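Aminoglycoside N(3)-acetyltransferase (Streptomyces griseus, PDB 7LAP) probably transfers an acetyl group to the 3-amino group of aminoglycoside antibiotics, as a resistance enzyme of the antibiotic N-acetyltransferase family. Local coordinates at residues 139-153 with 160-173. Residues are numbered along the deposited sequence; the frame is centred on the assembly and turned at random.
Sequences VSLAALGASAPALMD and PHGPGSPLARLVAL
R169, reaching out from helix 166-172, illustrates how an arginine can close off the C-terminal end of a neighbouring helix. Its chain runs extended from CG to NE and brings the guanidinium edge-on to D153, the residue just past helix 148-152. Both NH1 and NH2 converge on the single carbonyl oxygen of D153: the bond from R169 NH1 to D153 O, 2.7 Å, uses a lone pair in the carbonyl plane, while NH2 meets the same oxygen nearly head-on, with a C=O...N angle of 169°. R169 NH1 also donates to A150 O at 2.8 Å, a bond tilted out of the guanidinium plane. At the adjoining edge, NE and NH2 make weak bonds to G164 O that help fix the group's rotation.

Beneath this polar grip, the side chains of L151 and R169 run antiparallel alongside one another, L151 CD2 lying 3.8 Å from R169 CB. L151 CD2 also meets L173 CD2 at 3.7 Å. L151 CG stands anti to its carbonyl carbon (chi1 -80°), which brings the branch back toward helix 166-172 although CB points away from it. P166, first in that helix, presents CB to L141 CD1 at 3.7 Å, and the M152 side chain crosses P166 at about a right angle, its CE methyl 4.0 Å from P166 CB. Farther along, V139 spreads its methyls, CG2 against the P160 ring and CG1 obliquely near H161, whose ND1 is bonded to D224.

The helix axes approach to 9.2 Å at 128°, with R169 of helix 166-172 binding carbonyl oxygens at the C-terminal end of helix 148-152, beside strand 141-145 of the central mixed sheet in the Antibiotic_NAT fold.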
loop_
_atom_site.group_PDB
_atom_site.type_symbol
_atom_site.label_atom_id
_atom_site.label_comp_id
_atom_site.label_asym_id
_atom_site.label_seq_id
_atom_site.Cartn_x
_atom_site.Cartn_y
_atom_site.Cartn_z
ATOM N N VAL B 139 7.196 -9.042 13.539
ATOM C CA VAL B 139 7.119 -10.110 12.547
ATOM C C VAL B 139 5.702 -10.659 12.444
ATOM O O VAL B 139 5.510 -11.873 12.291
ATOM C CB VAL B 139 8.126 -11.233 12.858
ATOM C CG1 VAL B 139 9.564 -10.727 12.617
ATOM C CG2 VAL B 139 7.946 -11.760 14.309
ATOM N N SER B 140 4.714 -9.763 12.477
ATOM C CA SER B 140 3.323 -10.175 12.362
ATOM C C SER B 140 3.094 -10.921 11.053
ATOM O O SER B 140 3.755 -10.681 10.048
ATOM C CB SER B 140 2.375 -8.980 12.437
ATOM O OG SER B 140 2.635 -8.056 11.383
ATOM N N LEU B 141 2.161 -11.855 11.082
ATOM C CA LEU B 141 1.675 -12.477 9.867
ATOM C C LEU B 141 0.236 -12.043 9.682
ATOM O O LEU B 141 -0.353 -11.406 10.549
ATOM C CB LEU B 141 1.757 -14.005 9.952
ATOM C CG LEU B 141 3.066 -14.654 10.392
ATOM C CD1 LEU B 141 2.988 -16.138 10.102
ATOM C CD2 LEU B 141 4.123 -14.066 9.544
ATOM N N ALA B 142 -0.352 -12.441 8.562
ATOM C CA ALA B 142 -1.789 -12.322 8.442
ATOM C C ALA B 142 -2.314 -13.568 7.761
ATOM O O ALA B 142 -1.584 -14.235 7.027
ATOM C CB ALA B 142 -2.175 -11.072 7.668
ATOM N N ALA B 143 -3.588 -13.863 7.994
ATOM C CA ALA B 143 -4.197 -15.073 7.463
ATOM C C ALA B 143 -5.653 -14.812 7.094
ATOM O O ALA B 143 -6.329 -13.967 7.692
ATOM C CB ALA B 143 -4.116 -16.232 8.478
ATOM N N LEU B 144 -6.150 -15.619 6.158
ATOM C CA LEU B 144 -7.507 -15.496 5.637
ATOM C C LEU B 144 -8.006 -16.902 5.355
ATOM O O LEU B 144 -7.384 -17.627 4.569
ATOM C CB LEU B 144 -7.541 -14.637 4.346
ATOM C CG LEU B 144 -8.923 -14.428 3.723
ATOM C CD1 LEU B 144 -9.846 -13.592 4.655
ATOM C CD2 LEU B 144 -8.819 -13.767 2.329
ATOM N N GLY B 145 -9.134 -17.281 5.963
ATOM C CA GLY B 145 -9.665 -18.602 5.706
ATOM C C GLY B 145 -9.979 -19.352 6.998
ATOM O O GLY B 145 -9.963 -18.786 8.095
ATOM N N ALA B 146 -10.226 -20.658 6.856
ATOM C CA ALA B 146 -10.889 -21.423 7.909
ATOM C C ALA B 146 -10.041 -21.512 9.174
ATOM O O ALA B 146 -10.575 -21.510 10.280
ATOM C CB ALA B 146 -11.216 -22.819 7.380
ATOM N N SER B 147 -8.721 -21.618 9.047
ATOM C CA SER B 147 -7.862 -21.803 10.215
ATOM C C SER B 147 -7.210 -20.499 10.657
ATOM O O SER B 147 -6.337 -20.512 11.536
ATOM C CB SER B 147 -6.788 -22.833 9.903
ATOM O OG SER B 147 -7.388 -24.065 9.567
ATOM N N ALA B 148 -7.620 -19.379 10.071
ATOM C CA ALA B 148 -6.898 -18.127 10.295
ATOM C C ALA B 148 -6.871 -17.693 11.759
ATOM O O ALA B 148 -5.798 -17.265 12.212
ATOM C CB ALA B 148 -7.473 -17.033 9.391
ATOM N N PRO B 149 -7.957 -17.799 12.559
ATOM C CA PRO B 149 -7.850 -17.350 13.964
ATOM C C PRO B 149 -6.871 -18.164 14.803
ATOM O O PRO B 149 -6.065 -17.579 15.529
ATOM C CB PRO B 149 -9.297 -17.469 14.493
ATOM C CG PRO B 149 -10.169 -17.430 13.220
ATOM C CD PRO B 149 -9.336 -18.200 12.218
ATOM N N ALA B 150 -6.913 -19.494 14.745
ATOM C CA ALA B 150 -5.969 -20.278 15.543
ATOM C C ALA B 150 -4.533 -20.127 15.038
ATOM O O ALA B 150 -3.585 -20.170 15.831
ATOM C CB ALA B 150 -6.373 -21.754 15.539
ATOM N N LEU B 151 -4.337 -19.956 13.731
ATOM C CA LEU B 151 -2.977 -19.773 13.230
ATOM C C LEU B 151 -2.364 -18.476 13.747
ATOM O O LEU B 151 -1.177 -18.440 14.097
ATOM C CB LEU B 151 -2.962 -19.772 11.694
ATOM C CG LEU B 151 -3.015 -21.138 10.999
ATOM C CD1 LEU B 151 -3.263 -20.969 9.514
ATOM C CD2 LEU B 151 -1.749 -21.937 11.269
ATOM N N MET B 152 -3.146 -17.394 13.784
ATOM C CA MET B 152 -2.632 -16.072 14.140
ATOM C C MET B 152 -2.695 -15.770 15.629
ATOM O O MET B 152 -2.076 -14.794 16.078
ATOM C CB MET B 152 -3.423 -15.005 13.402
ATOM C CG MET B 152 -3.308 -15.132 11.849
ATOM S SD MET B 152 -1.634 -14.850 11.243
ATOM C CE MET B 152 -1.031 -16.534 10.967
ATOM N N ASP B 153 -3.451 -16.557 16.377
ATOM C CA ASP B 153 -3.837 -16.201 17.739
ATOM C C ASP B 153 -2.619 -16.087 18.646
ATOM O O ASP B 153 -1.705 -16.911 18.583
ATOM C CB ASP B 153 -4.793 -17.259 18.305
ATOM C CG ASP B 153 -5.321 -16.887 19.688
ATOM O OD1 ASP B 153 -5.935 -15.805 19.799
ATOM O OD2 ASP B 153 -5.137 -17.668 20.650
ATOM N N PRO B 160 9.525 -15.137 18.658
ATOM C CA PRO B 160 8.320 -15.184 17.813
ATOM C C PRO B 160 8.434 -16.068 16.565
ATOM O O PRO B 160 7.447 -16.177 15.822
ATOM C CB PRO B 160 8.123 -13.717 17.412
ATOM C CG PRO B 160 9.548 -13.183 17.327
ATOM C CD PRO B 160 10.304 -13.896 18.458
ATOM N N HIS B 161 9.583 -16.677 16.274
ATOM C CA HIS B 161 9.679 -17.684 15.216
ATOM C C HIS B 161 9.773 -19.095 15.772
ATOM O O HIS B 161 10.029 -20.033 15.005
ATOM C CB HIS B 161 10.898 -17.440 14.315
ATOM C CG HIS B 161 10.855 -16.143 13.584
ATOM N ND1 HIS B 161 11.555 -15.032 14.008
ATOM C CD2 HIS B 161 10.210 -15.778 12.452
ATOM C CE1 HIS B 161 11.345 -14.038 13.161
ATOM N NE2 HIS B 161 10.536 -14.466 12.207
ATOM N N GLY B 162 9.604 -19.270 17.080
ATOM C CA GLY B 162 9.935 -20.521 17.704
ATOM C C GLY B 162 8.757 -21.444 17.933
ATOM O O GLY B 162 7.733 -21.399 17.239
ATOM N N PRO B 163 8.873 -22.226 19.004
ATOM C CA PRO B 163 7.969 -23.314 19.351
ATOM C C PRO B 163 6.528 -22.897 19.460
ATOM O O PRO B 163 5.681 -23.712 19.093
ATOM C CB PRO B 163 8.481 -23.770 20.723
ATOM C CG PRO B 163 9.918 -23.385 20.733
ATOM C CD PRO B 163 9.977 -22.094 19.972
ATOM N N GLY B 164 6.207 -21.701 19.931
ATOM C CA GLY B 164 4.777 -21.479 20.034
ATOM C C GLY B 164 4.112 -20.800 18.850
ATOM O O GLY B 164 2.900 -20.567 18.867
ATOM N N SER B 165 4.857 -20.519 17.801
ATOM C CA SER B 165 4.541 -19.417 16.911
ATOM C C SER B 165 3.582 -19.841 15.810
ATOM O O SER B 165 3.351 -21.032 15.594
ATOM C CB SER B 165 5.836 -18.900 16.297
ATOM O OG SER B 165 6.367 -19.924 15.475
ATOM N N PRO B 166 3.017 -18.867 15.078
ATOM C CA PRO B 166 2.262 -19.206 13.860
ATOM C C PRO B 166 3.009 -20.121 12.916
ATOM O O PRO B 166 2.399 -21.036 12.340
ATOM C CB PRO B 166 1.997 -17.836 13.227
ATOM C CG PRO B 166 1.841 -16.920 14.468
ATOM C CD PRO B 166 2.839 -17.455 15.473
ATOM N N LEU B 167 4.311 -19.912 12.737
ATOM C CA LEU B 167 5.035 -20.756 11.799
ATOM C C LEU B 167 5.063 -22.202 12.289
ATOM O O LEU B 167 4.884 -23.129 11.495
ATOM C CB LEU B 167 6.443 -20.208 11.581
ATOM C CG LEU B 167 6.496 -18.873 10.810
ATOM C CD1 LEU B 167 7.952 -18.301 10.783
ATOM C CD2 LEU B 167 5.947 -19.035 9.386
ATOM N N ALA B 168 5.235 -22.411 13.601
ATOM C CA ALA B 168 5.142 -23.761 14.155
ATOM C C ALA B 168 3.766 -24.358 13.916
ATOM O O ALA B 168 3.639 -25.553 13.620
ATOM C CB ALA B 168 5.451 -23.756 15.653
ATOM N N ARG B 169 2.722 -23.540 14.026
ATOM C CA ARG B 169 1.375 -24.032 13.788
ATOM C C ARG B 169 1.135 -24.365 12.328
ATOM O O ARG B 169 0.342 -25.269 12.027
ATOM C CB ARG B 169 0.355 -23.009 14.260
ATOM C CG ARG B 169 0.424 -22.776 15.755
ATOM C CD ARG B 169 -0.529 -21.662 16.175
ATOM N NE ARG B 169 -0.008 -20.962 17.337
ATOM C CZ ARG B 169 -0.387 -19.742 17.714
ATOM N NH1 ARG B 169 -1.300 -19.071 17.024
ATOM N NH2 ARG B 169 0.148 -19.195 18.797
ATOM N N LEU B 170 1.757 -23.621 11.400
ATOM C CA LEU B 170 1.664 -23.993 9.997
ATOM C C LEU B 170 2.244 -25.385 9.768
ATOM O O LEU B 170 1.650 -26.210 9.065
ATOM C CB LEU B 170 2.391 -22.962 9.137
ATOM C CG LEU B 170 2.417 -23.222 7.637
ATOM C CD1 LEU B 170 1.044 -23.012 7.049
ATOM C CD2 LEU B 170 3.470 -22.301 6.959
ATOM N N VAL B 171 3.389 -25.673 10.394
ATOM C CA VAL B 171 4.010 -26.984 10.267
ATOM C C VAL B 171 3.095 -28.067 10.835
ATOM O O VAL B 171 2.893 -29.118 10.211
ATOM C CB VAL B 171 5.385 -26.980 10.957
ATOM C CG1 VAL B 171 5.901 -28.411 11.152
ATOM C CG2 VAL B 171 6.371 -26.158 10.149
ATOM N N ALA B 172 2.497 -27.812 12.002
ATOM C CA ALA B 172 1.739 -28.853 12.705
ATOM C C ALA B 172 0.439 -29.188 11.983
ATOM O O ALA B 172 -0.046 -30.321 12.065
ATOM C CB ALA B 172 1.443 -28.412 14.139
ATOM N N LEU B 173 -0.145 -28.202 11.308
ATOM C CA LEU B 173 -1.313 -28.330 10.448
ATOM C C LEU B 173 -1.035 -29.071 9.137
ATOM O O LEU B 173 -1.985 -29.372 8.402
ATOM C CB LEU B 173 -1.801 -26.919 10.125
ATOM C CG LEU B 173 -3.249 -26.564 9.920
ATOM C CD1 LEU B 173 -4.127 -27.424 10.823
ATOM C CD2 LEU B 173 -3.408 -25.098 10.250
#